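Local coordinates for DUF1893 domain-containing protein (Thermotoga maritima, PDB 1VK9) that is of unknown function but has a cytidine deaminase-like fold, binds zinc and probably carries an ADP-ribosyl modification, at residues S31-S36 against L65-M70; V71-A76 against K129-M134; P84-A89 against G104-Y109. One frame throughout, in Å; residues are numbered along the deposited sequence.

Contact 1: residues S31-S36 against L65-M70; sequences SLLAYS and LVIDKM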
loop_
_atom_site.group_PDB
_atom_site.type_symbol
_atom_site.label_atom_id
_atom_site.label_comp_id
_atom_site.label_asym_id
_atom_site.label_seq_id
_atom_site.Cartn_x
_atom_site.Cartn_y
_atom_site.Cartn_z
ATOM N N SER A 31 9.996 6.185 -1.680
ATOM C CA SER A 31 9.569 5.042 -0.877
ATOM C C SER A 31 8.064 4.735 -1.019
ATOM O O SER A 31 7.606 3.639 -0.647
ATOM C CB SER A 31 10.011 5.188 0.585
ATOM O OG SER A 31 9.346 6.242 1.249
ATOM N N LEU A 32 7.328 5.720 -1.552
ATOM C CA LEU A 32 5.897 5.650 -1.847
ATOM C C LEU A 32 5.542 6.613 -2.980
ATOM O O LEU A 32 6.053 7.726 -3.053
ATOM C CB LEU A 32 5.078 5.990 -0.605
ATOM C CG LEU A 32 3.545 5.918 -0.613
ATOM C CD1 LEU A 32 3.034 4.565 -1.080
ATOM C CD2 LEU A 32 2.996 6.224 0.775
ATOM N N LEU A 33 4.666 6.178 -3.871
ATOM C CA LEU A 33 4.211 7.015 -4.970
ATOM C C LEU A 33 2.763 6.670 -5.299
ATOM O O LEU A 33 2.410 5.473 -5.349
ATOM C CB LEU A 33 5.096 6.796 -6.196
ATOM C CG LEU A 33 4.624 7.356 -7.535
ATOM C CD1 LEU A 33 4.725 8.850 -7.557
ATOM C CD2 LEU A 33 5.462 6.782 -8.634
ATOM N N ALA A 34 1.922 7.693 -5.490
ATOM C CA ALA A 34 0.619 7.475 -6.123
ATOM C C ALA A 34 0.602 8.187 -7.473
ATOM O O ALA A 34 1.020 9.349 -7.580
ATOM C CB ALA A 34 -0.498 7.922 -5.244
ATOM N N TYR A 35 0.150 7.472 -8.503
ATOM C CA TYR A 35 0.276 7.921 -9.893
ATOM C C TYR A 35 -1.018 7.747 -10.716
ATOM O O TYR A 35 -1.664 6.689 -10.676
ATOM C CB TYR A 35 1.437 7.189 -10.550
ATOM C CG TYR A 35 1.803 7.650 -11.946
ATOM C CD1 TYR A 35 2.664 8.739 -12.150
ATOM C CD2 TYR A 35 1.318 6.983 -13.070
ATOM C CE1 TYR A 35 3.021 9.152 -13.437
ATOM C CE2 TYR A 35 1.666 7.390 -14.358
ATOM C CZ TYR A 35 2.517 8.476 -14.533
ATOM O OH TYR A 35 2.859 8.864 -15.812
ATOM N N SER A 36 -1.393 8.786 -11.464
ATOM C CA SER A 36 -2.634 8.741 -12.243
ATOM C C SER A 36 -2.419 9.028 -13.727
ATOM O O SER A 36 -3.354 9.066 -14.508
ATOM C CB SER A 36 -3.650 9.725 -11.664
ATOM O OG SER A 36 -3.210 11.045 -11.915
ATOM N N LEU A 65 -2.602 4.350 -9.467
ATOM C CA LEU A 65 -1.849 3.219 -8.949
ATOM C C LEU A 65 -0.906 3.684 -7.853
ATOM O O LEU A 65 -0.482 4.851 -7.847
ATOM C CB LEU A 65 -1.096 2.486 -10.062
ATOM C CG LEU A 65 -0.051 3.255 -10.831
ATOM C CD1 LEU A 65 1.306 2.997 -10.238
ATOM C CD2 LEU A 65 -0.083 2.783 -12.238
ATOM N N VAL A 66 -0.597 2.774 -6.928
ATOM C CA VAL A 66 0.351 3.049 -5.854
ATOM C C VAL A 66 1.561 2.142 -5.969
ATOM O O VAL A 66 1.413 0.943 -6.149
ATOM C CB VAL A 66 -0.294 2.827 -4.471
ATOM C CG1 VAL A 66 0.758 2.900 -3.353
ATOM C CG2 VAL A 66 -1.442 3.812 -4.253
ATOM N N ILE A 67 2.755 2.720 -5.867
ATOM C CA ILE A 67 3.988 1.943 -5.713
ATOM C C ILE A 67 4.546 2.108 -4.305
ATOM O O ILE A 67 4.624 3.208 -3.778
ATOM C CB ILE A 67 5.054 2.334 -6.772
ATOM C CG1 ILE A 67 4.492 2.159 -8.186
ATOM C CG2 ILE A 67 6.342 1.491 -6.573
ATOM C CD1 ILE A 67 5.443 2.596 -9.267
ATOM N N ASP A 68 4.944 1.007 -3.699
ATOM C CA ASP A 68 5.438 1.031 -2.340
ATOM C C ASP A 68 6.649 0.096 -2.203
ATOM O O ASP A 68 6.677 -0.988 -2.778
ATOM C CB ASP A 68 4.309 0.630 -1.387
ATOM C CG ASP A 68 4.583 1.028 0.044
ATOM O OD1 ASP A 68 5.704 1.502 0.331
ATOM O OD2 ASP A 68 3.747 0.901 0.952
ATOM N N LYS A 69 7.651 0.541 -1.450
ATOM C CA LYS A 69 8.923 -0.172 -1.269
ATOM C C LYS A 69 8.699 -1.467 -0.446
ATOM O O LYS A 69 9.256 -2.530 -0.745
ATOM C CB LYS A 69 9.885 0.755 -0.520
ATOM C CG LYS A 69 11.294 0.880 -1.041
ATOM C CD LYS A 69 12.058 1.822 -0.092
ATOM C CE LYS A 69 13.362 2.313 -0.667
ATOM N NZ LYS A 69 14.437 1.415 -0.182
HETATM N N MSE A 70 7.867 -1.368 0.585
HETATM C CA MSE A 70 7.737 -2.424 1.557
HETATM C C MSE A 70 6.285 -2.489 2.012
HETATM O O MSE A 70 5.819 -1.609 2.738
HETATM C CB MSE A 70 8.667 -2.119 2.739
HETATM C CG MSE A 70 8.644 -3.151 3.876
HETATM SE SE MSE A 70 9.260 -4.960 3.319
HETATM C CE MSE A 70 11.287 -4.661 2.977
#
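Ser31 meets Lys69 just outside the antiparallel pairing of strands 32-35 and 65-68: Lys69 N donates to Ser31 O over 3.2 Å, approaching from above the carbonyl plane, and the lysine chain passes alongside with its CD 4.0 Å from Ser31 CB. The serine hydroxyl OG turns elsewhere, to Asp45 O, while Ser31 and Leu32 together face Ser43 in a classic beta bulge. Leu32 then sits in a non-hydrogen-bonded pair with Asp68. With Leu32 CG anti to the backbone N (chi1 -177°), Leu32 CD1 leans toward segment 65-70, 3.6 Å from Val66 CG1, and the two side chains cross obliquely. At Leu33 the pairing becomes hydrogen-bonded: Leu33 N donates to Ile67 O at 3.0 Å, and Ile67 N returns the bond to Leu33 O at 2.8 Å. Leu33 CD2 and Ile67 CD1 touch at 4.2 Å on the face they share with Tyr35 and Leu65. Ala34, back on the Leu32 face, packs its CB against Val66 CG2. Tyr35 closes the ladder: Tyr35 N donates to Leu65 O at 2.8 Å and Leu65 N donates back to Tyr35 O; Tyr35 CB meets Leu65 CD1 at 4.2 Å, but the ring leads off to Ser20 and Ala21. Helix 15-27 thus covers the Tyr35 and Ile67 face, and helix 49-57 the face of Leu32 and Asp68, where Asp68 OD1 is covalently linked to an unidentified group, consistent with ADP-ribosylation. A buried strand pair between helices, on the antiparallel side of a mixed sheet, fits the cytidine deaminase-like fold.

Contact 2: residues V71-A76 against K129-M134; sequences VGKAAA and KLVLEM
Lys73 reaches from the first turn of helix 73-82 to the chain that leaves helix 126-132, and its successive atoms trace most of the contact. At the root, Lys73 CB rests 3.9 Å from Val131 CG2. That methyl wedges beside the start of the helix, since Val131 CG2 also lies 3.8 Å from Ala74 N and 4.2 Å from Ala74 CB. The lysine chain then runs out almost fully extended, with Lys73 CD passing 3.5 Å from Val131 O, a carbonyl that accepts a backbone bond from Met134 N within its own segment. CE comes next to Met134 O, and a bend at the last torsion (chi4 144°) turns the ammonium between two carbonyls. Lys73 NZ donates to Met134 O at 2.8 Å, the donor tilted only modestly from the carbonyl plane. A second bond runs from Lys73 NZ to Leu132 O at 3.2 Å, here from well above the plane (44° out of it). Two backbone oxygens therefore hold one charged nitrogen, and the carbonyl-rich end of a helix would be expected to favour a positive group there. The backbone of Lys73 is tied to the same partner helix, because its N donates to Glu128 OE1. Strand 70-71 leads through the N-cap Gly72 into helix 73-82. Around the lysine, Leu99 of helix 94-102 and Ile140 of helix 137-145 touch the side chain; Ile140 also meets Val131 and Met134, joining helix 137-145 to this seam between helices 73-82 and 126-132.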
loop_
_atom_site.group_PDB
_atom_site.type_symbol
_atom_site.label_atom_id
_atom_site.label_comp_id
_atom_site.label_asym_id
_atom_site.label_seq_id
_atom_site.Cartn_x
_atom_site.Cartn_y
_atom_site.Cartn_z
ATOM N N VAL A 71 5.556 -3.513 1.577
ATOM C CA VAL A 71 4.143 -3.582 1.906
ATOM C C VAL A 71 3.866 -4.683 2.926
ATOM O O VAL A 71 3.918 -5.887 2.609
ATOM C CB VAL A 71 3.259 -3.686 0.645
ATOM C CG1 VAL A 71 1.798 -3.873 1.010
ATOM C CG2 VAL A 71 3.373 -2.427 -0.154
ATOM N N GLY A 72 3.599 -4.261 4.160
ATOM C CA GLY A 72 3.205 -5.181 5.211
ATOM C C GLY A 72 1.703 -5.121 5.403
ATOM O O GLY A 72 1.015 -4.376 4.702
ATOM N N LYS A 73 1.189 -5.888 6.356
ATOM C CA LYS A 73 -0.243 -5.861 6.664
ATOM C C LYS A 73 -0.763 -4.455 7.013
ATOM O O LYS A 73 -1.862 -4.050 6.587
ATOM C CB LYS A 73 -0.544 -6.809 7.806
ATOM C CG LYS A 73 -1.825 -7.523 7.670
ATOM C CD LYS A 73 -2.043 -8.388 8.884
ATOM C CE LYS A 73 -3.469 -8.777 8.953
ATOM N NZ LYS A 73 -3.595 -10.123 9.465
ATOM N N ALA A 74 0.026 -3.718 7.793
ATOM C CA ALA A 74 -0.369 -2.374 8.168
ATOM C C ALA A 74 -0.615 -1.510 6.920
ATOM O O ALA A 74 -1.727 -1.011 6.769
ATOM C CB ALA A 74 0.622 -1.766 9.076
ATOM N N ALA A 75 0.368 -1.394 6.010
ATOM C CA ALA A 75 0.219 -0.619 4.763
ATOM C C ALA A 75 -0.858 -1.183 3.851
ATOM O O ALA A 75 -1.615 -0.429 3.226
ATOM C CB ALA A 75 1.527 -0.534 4.014
ATOM N N ALA A 76 -0.931 -2.511 3.757
ATOM C CA ALA A 76 -1.973 -3.143 2.948
ATOM C C ALA A 76 -3.365 -2.646 3.376
ATOM O O ALA A 76 -4.188 -2.311 2.530
ATOM C CB ALA A 76 -1.886 -4.645 3.038
ATOM N N LYS A 129 4.084 -6.775 13.958
ATOM C CA LYS A 129 3.743 -7.652 15.078
ATOM C C LYS A 129 2.434 -7.195 15.691
ATOM O O LYS A 129 1.559 -8.024 15.985
ATOM C CB LYS A 129 4.830 -7.708 16.159
ATOM C CG LYS A 129 4.541 -8.726 17.301
ATOM C CD LYS A 129 5.730 -8.880 18.274
ATOM C CE LYS A 129 5.281 -9.033 19.741
ATOM N NZ LYS A 129 6.278 -8.448 20.680
ATOM N N LEU A 130 2.291 -5.882 15.875
ATOM C CA LEU A 130 1.060 -5.311 16.399
ATOM C C LEU A 130 -0.186 -5.815 15.644
ATOM O O LEU A 130 -1.140 -6.301 16.259
ATOM C CB LEU A 130 1.145 -3.783 16.359
ATOM C CG LEU A 130 -0.057 -2.992 16.876
ATOM C CD1 LEU A 130 -0.465 -3.417 18.320
ATOM C CD2 LEU A 130 0.210 -1.484 16.771
ATOM N N VAL A 131 -0.165 -5.731 14.316
ATOM C CA VAL A 131 -1.361 -6.006 13.527
ATOM C C VAL A 131 -1.422 -7.433 13.001
ATOM O O VAL A 131 -2.396 -7.793 12.313
ATOM C CB VAL A 131 -1.521 -5.001 12.357
ATOM C CG1 VAL A 131 -1.527 -3.575 12.880
ATOM C CG2 VAL A 131 -0.420 -5.194 11.308
ATOM N N LEU A 132 -0.397 -8.238 13.316
ATOM C CA LEU A 132 -0.240 -9.581 12.723
ATOM C C LEU A 132 -1.437 -10.505 12.944
ATOM O O LEU A 132 -1.907 -11.104 11.992
ATOM C CB LEU A 132 1.056 -10.271 13.179
ATOM C CG LEU A 132 1.355 -11.701 12.674
ATOM C CD1 LEU A 132 2.016 -11.728 11.294
ATOM C CD2 LEU A 132 2.217 -12.470 13.676
ATOM N N GLU A 133 -1.925 -10.628 14.178
ATOM C CA GLU A 133 -3.073 -11.507 14.397
ATOM C C GLU A 133 -4.471 -10.753 14.376
ATOM O O GLU A 133 -5.486 -11.250 14.859
ATOM C CB GLU A 133 -2.829 -12.582 15.524
ATOM C CG GLU A 133 -1.634 -13.580 15.311
ATOM C CD GLU A 133 -1.862 -14.871 14.435
ATOM O OE1 GLU A 133 -2.985 -15.428 14.350
ATOM O OE2 GLU A 133 -0.876 -15.395 13.829
HETATM N N MSE A 134 -4.506 -9.571 13.762
HETATM C CA MSE A 134 -5.733 -8.823 13.561
HETATM C C MSE A 134 -6.297 -9.048 12.161
HETATM O O MSE A 134 -5.541 -9.111 11.197
HETATM C CB MSE A 134 -5.452 -7.357 13.723
HETATM C CG MSE A 134 -5.321 -6.917 15.148
HETATM SE SE MSE A 134 -4.912 -4.988 15.328
HETATM C CE MSE A 134 -6.672 -4.283 14.736
#

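Contact 3: residues P84-A89 against G104-Y109; sequences PDHIHA and GQSFSY. With ZN (zinc ion), chain E.
Gln105 reaches across to Pro84 at the entrance to a parallel strand pair, the two strands of a beta-alpha-beta unit connected by helix 94-102. Bent at chi2 (77°), the side chain sends Gln105 NE2 to Pro84 O at 2.9 Å in a nearly straight bond (170°), and the same nitrogen donates to Ser106 O. Ser106 O also accepts from Ile87 N, so one carbonyl joins side chain and strand. The hydroxyl of Ser106 lies at the edge of the His86 ring, with Ser106 OG and His86 ND1 hydrogen-bonded at 2.8 Å. Phe107 lays its CA over one face of that imidazole, a CH-pi contact with Phe107 CA 3.9 Å from the His86 ring centroid, while its own ring leads away to Met100 and Asn101. Ser108 OG links two histidines: it is hydrogen-bonded to His86 NE2 at 2.7 Å and accepts from His88 ND1 at 2.8 Å, in the plane of the His88 ring. Held at ND1 by this bond and at NE2 by zinc (His88 NE2 to zinc 2.1 Å), the His88 ring is fixed in rotation; a water and Asp110 also bind the metal. Beyond it, Ser108 O takes the bond from Ala89 N, and Tyr109 CA makes a CA-H...O contact with Ala89 O at 3.0 Å.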
loop_
_atom_site.group_PDB
_atom_site.type_symbol
_atom_site.label_atom_id
_atom_site.label_comp_id
_atom_site.label_asym_id
_atom_site.label_seq_id
_atom_site.Cartn_x
_atom_site.Cartn_y
_atom_site.Cartn_z
ATOM N N PRO A 84 -7.049 1.799 -4.556
ATOM C CA PRO A 84 -6.280 2.083 -5.774
ATOM C C PRO A 84 -6.568 0.985 -6.822
ATOM O O PRO A 84 -6.994 -0.105 -6.438
ATOM C CB PRO A 84 -4.837 2.029 -5.283
ATOM C CG PRO A 84 -4.872 1.110 -4.119
ATOM C CD PRO A 84 -6.195 1.282 -3.467
ATOM N N ASP A 85 -6.358 1.268 -8.103
ATOM C CA ASP A 85 -6.591 0.299 -9.162
ATOM C C ASP A 85 -5.568 -0.848 -9.004
ATOM O O ASP A 85 -5.920 -2.037 -9.127
ATOM C CB ASP A 85 -6.449 0.941 -10.561
ATOM C CG ASP A 85 -7.477 2.069 -10.856
ATOM O OD1 ASP A 85 -8.281 2.483 -9.981
ATOM O OD2 ASP A 85 -7.536 2.615 -11.980
ATOM N N HIS A 86 -4.314 -0.507 -8.702
ATOM C CA HIS A 86 -3.279 -1.507 -8.571
ATOM C C HIS A 86 -2.244 -1.046 -7.550
ATOM O O HIS A 86 -1.961 0.156 -7.467
ATOM C CB HIS A 86 -2.641 -1.725 -9.931
ATOM C CG HIS A 86 -1.584 -2.786 -9.967
ATOM N ND1 HIS A 86 -1.854 -4.096 -10.296
ATOM C CD2 HIS A 86 -0.242 -2.715 -9.792
ATOM C CE1 HIS A 86 -0.732 -4.795 -10.285
ATOM N NE2 HIS A 86 0.261 -3.981 -9.981
ATOM N N ILE A 87 -1.697 -1.983 -6.768
ATOM C CA ILE A 87 -0.566 -1.694 -5.897
ATOM C C ILE A 87 0.601 -2.544 -6.379
ATOM O O ILE A 87 0.464 -3.763 -6.526
ATOM C CB ILE A 87 -0.892 -2.049 -4.443
ATOM C CG1 ILE A 87 -2.140 -1.306 -3.972
ATOM C CG2 ILE A 87 0.288 -1.754 -3.527
ATOM C CD1 ILE A 87 -2.826 -1.953 -2.795
ATOM N N HIS A 88 1.737 -1.901 -6.657
ATOM C CA HIS A 88 2.971 -2.614 -6.959
ATOM C C HIS A 88 3.898 -2.460 -5.782
ATOM O O HIS A 88 4.275 -1.354 -5.443
ATOM C CB HIS A 88 3.671 -2.074 -8.207
ATOM C CG HIS A 88 4.951 -2.790 -8.526
ATOM N ND1 HIS A 88 4.985 -4.099 -8.953
ATOM C CD2 HIS A 88 6.242 -2.388 -8.453
ATOM C CE1 HIS A 88 6.240 -4.469 -9.150
ATOM N NE2 HIS A 88 7.024 -3.448 -8.857
ATOM N N ALA A 89 4.252 -3.580 -5.169
ATOM C CA ALA A 89 5.118 -3.615 -4.004
ATOM C C ALA A 89 6.484 -4.144 -4.422
ATOM O O ALA A 89 6.578 -5.219 -5.026
ATOM C CB ALA A 89 4.508 -4.523 -2.936
ATOM N N GLY A 104 -9.599 -9.207 -3.071
ATOM C CA GLY A 104 -9.605 -9.073 -4.512
ATOM C C GLY A 104 -8.992 -7.781 -5.021
ATOM O O GLY A 104 -9.459 -7.234 -6.005
ATOM N N GLN A 105 -7.983 -7.251 -4.332
ATOM C CA GLN A 105 -7.259 -6.066 -4.790
ATOM C C GLN A 105 -6.230 -6.500 -5.834
ATOM O O GLN A 105 -5.626 -7.563 -5.707
ATOM C CB GLN A 105 -6.558 -5.411 -3.623
ATOM C CG GLN A 105 -5.532 -4.396 -3.996
ATOM C CD GLN A 105 -6.137 -3.070 -4.433
ATOM O OE1 GLN A 105 -7.026 -2.545 -3.778
ATOM N NE2 GLN A 105 -5.645 -2.524 -5.537
ATOM N N SER A 106 -6.038 -5.694 -6.872
ATOM C CA SER A 106 -5.056 -6.010 -7.907
ATOM C C SER A 106 -3.693 -5.525 -7.463
ATOM O O SER A 106 -3.532 -4.370 -7.065
ATOM C CB SER A 106 -5.438 -5.355 -9.215
ATOM O OG SER A 106 -4.331 -5.328 -10.070
ATOM N N PHE A 107 -2.709 -6.411 -7.494
ATOM C CA PHE A 107 -1.396 -6.027 -6.990
ATOM C C PHE A 107 -0.301 -6.885 -7.633
ATOM O O PHE A 107 -0.590 -7.931 -8.173
ATOM C CB PHE A 107 -1.361 -6.108 -5.452
ATOM C CG PHE A 107 -1.335 -7.517 -4.927
ATOM C CD1 PHE A 107 -2.526 -8.222 -4.738
ATOM C CD2 PHE A 107 -0.116 -8.149 -4.646
ATOM C CE1 PHE A 107 -2.514 -9.545 -4.276
ATOM C CE2 PHE A 107 -0.091 -9.463 -4.189
ATOM C CZ PHE A 107 -1.299 -10.171 -3.996
ATOM N N SER A 108 0.939 -6.418 -7.588
ATOM C CA SER A 108 2.058 -7.170 -8.123
ATOM C C SER A 108 3.229 -6.910 -7.202
ATOM O O SER A 108 3.189 -5.936 -6.447
ATOM C CB SER A 108 2.373 -6.746 -9.565
ATOM O OG SER A 108 2.598 -5.352 -9.638
ATOM N N TYR A 109 4.252 -7.770 -7.250
ATOM C CA TYR A 109 5.391 -7.639 -6.346
ATOM C C TYR A 109 6.702 -8.139 -6.945
ATOM O O TYR A 109 6.696 -8.923 -7.880
ATOM C CB TYR A 109 5.117 -8.318 -4.995
ATOM C CG TYR A 109 4.791 -9.809 -5.050
ATOM C CD1 TYR A 109 3.457 -10.231 -5.211
ATOM C CD2 TYR A 109 5.796 -10.791 -4.921
ATOM C CE1 TYR A 109 3.119 -11.567 -5.278
ATOM C CE2 TYR A 109 5.465 -12.150 -4.973
ATOM C CZ TYR A 109 4.110 -12.518 -5.149
ATOM O OH TYR A 109 3.702 -13.826 -5.190
HETATM ZN ZN ZN E . 9.079 -3.372 -8.992
HETATM O O HOH W 1 9.809 -1.728 -7.702
#

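In the fold
Contacts 1 and 3 belong to one sheet: strand 65-68 pairs antiparallel in contact 1 and, through Val66 with His86 and His88, runs parallel to strand 86-93 of contact 3. Contact 1 is the most buried and largely apolar in its side chains, whereas contact 3, partly buried, adds a polar serine-histidine network that ends at zinc. Contact 2 lies farther from the chain centre and joins helices rather than strands, with a single lysine supplying its side-chain hydrogen bonds. It still meets both others, as Ala75 packs on Asp68 and Val71 on Ala89. In sequence, contact 3 is nested within the loop that contact 2 closes, while contact 1 precedes both.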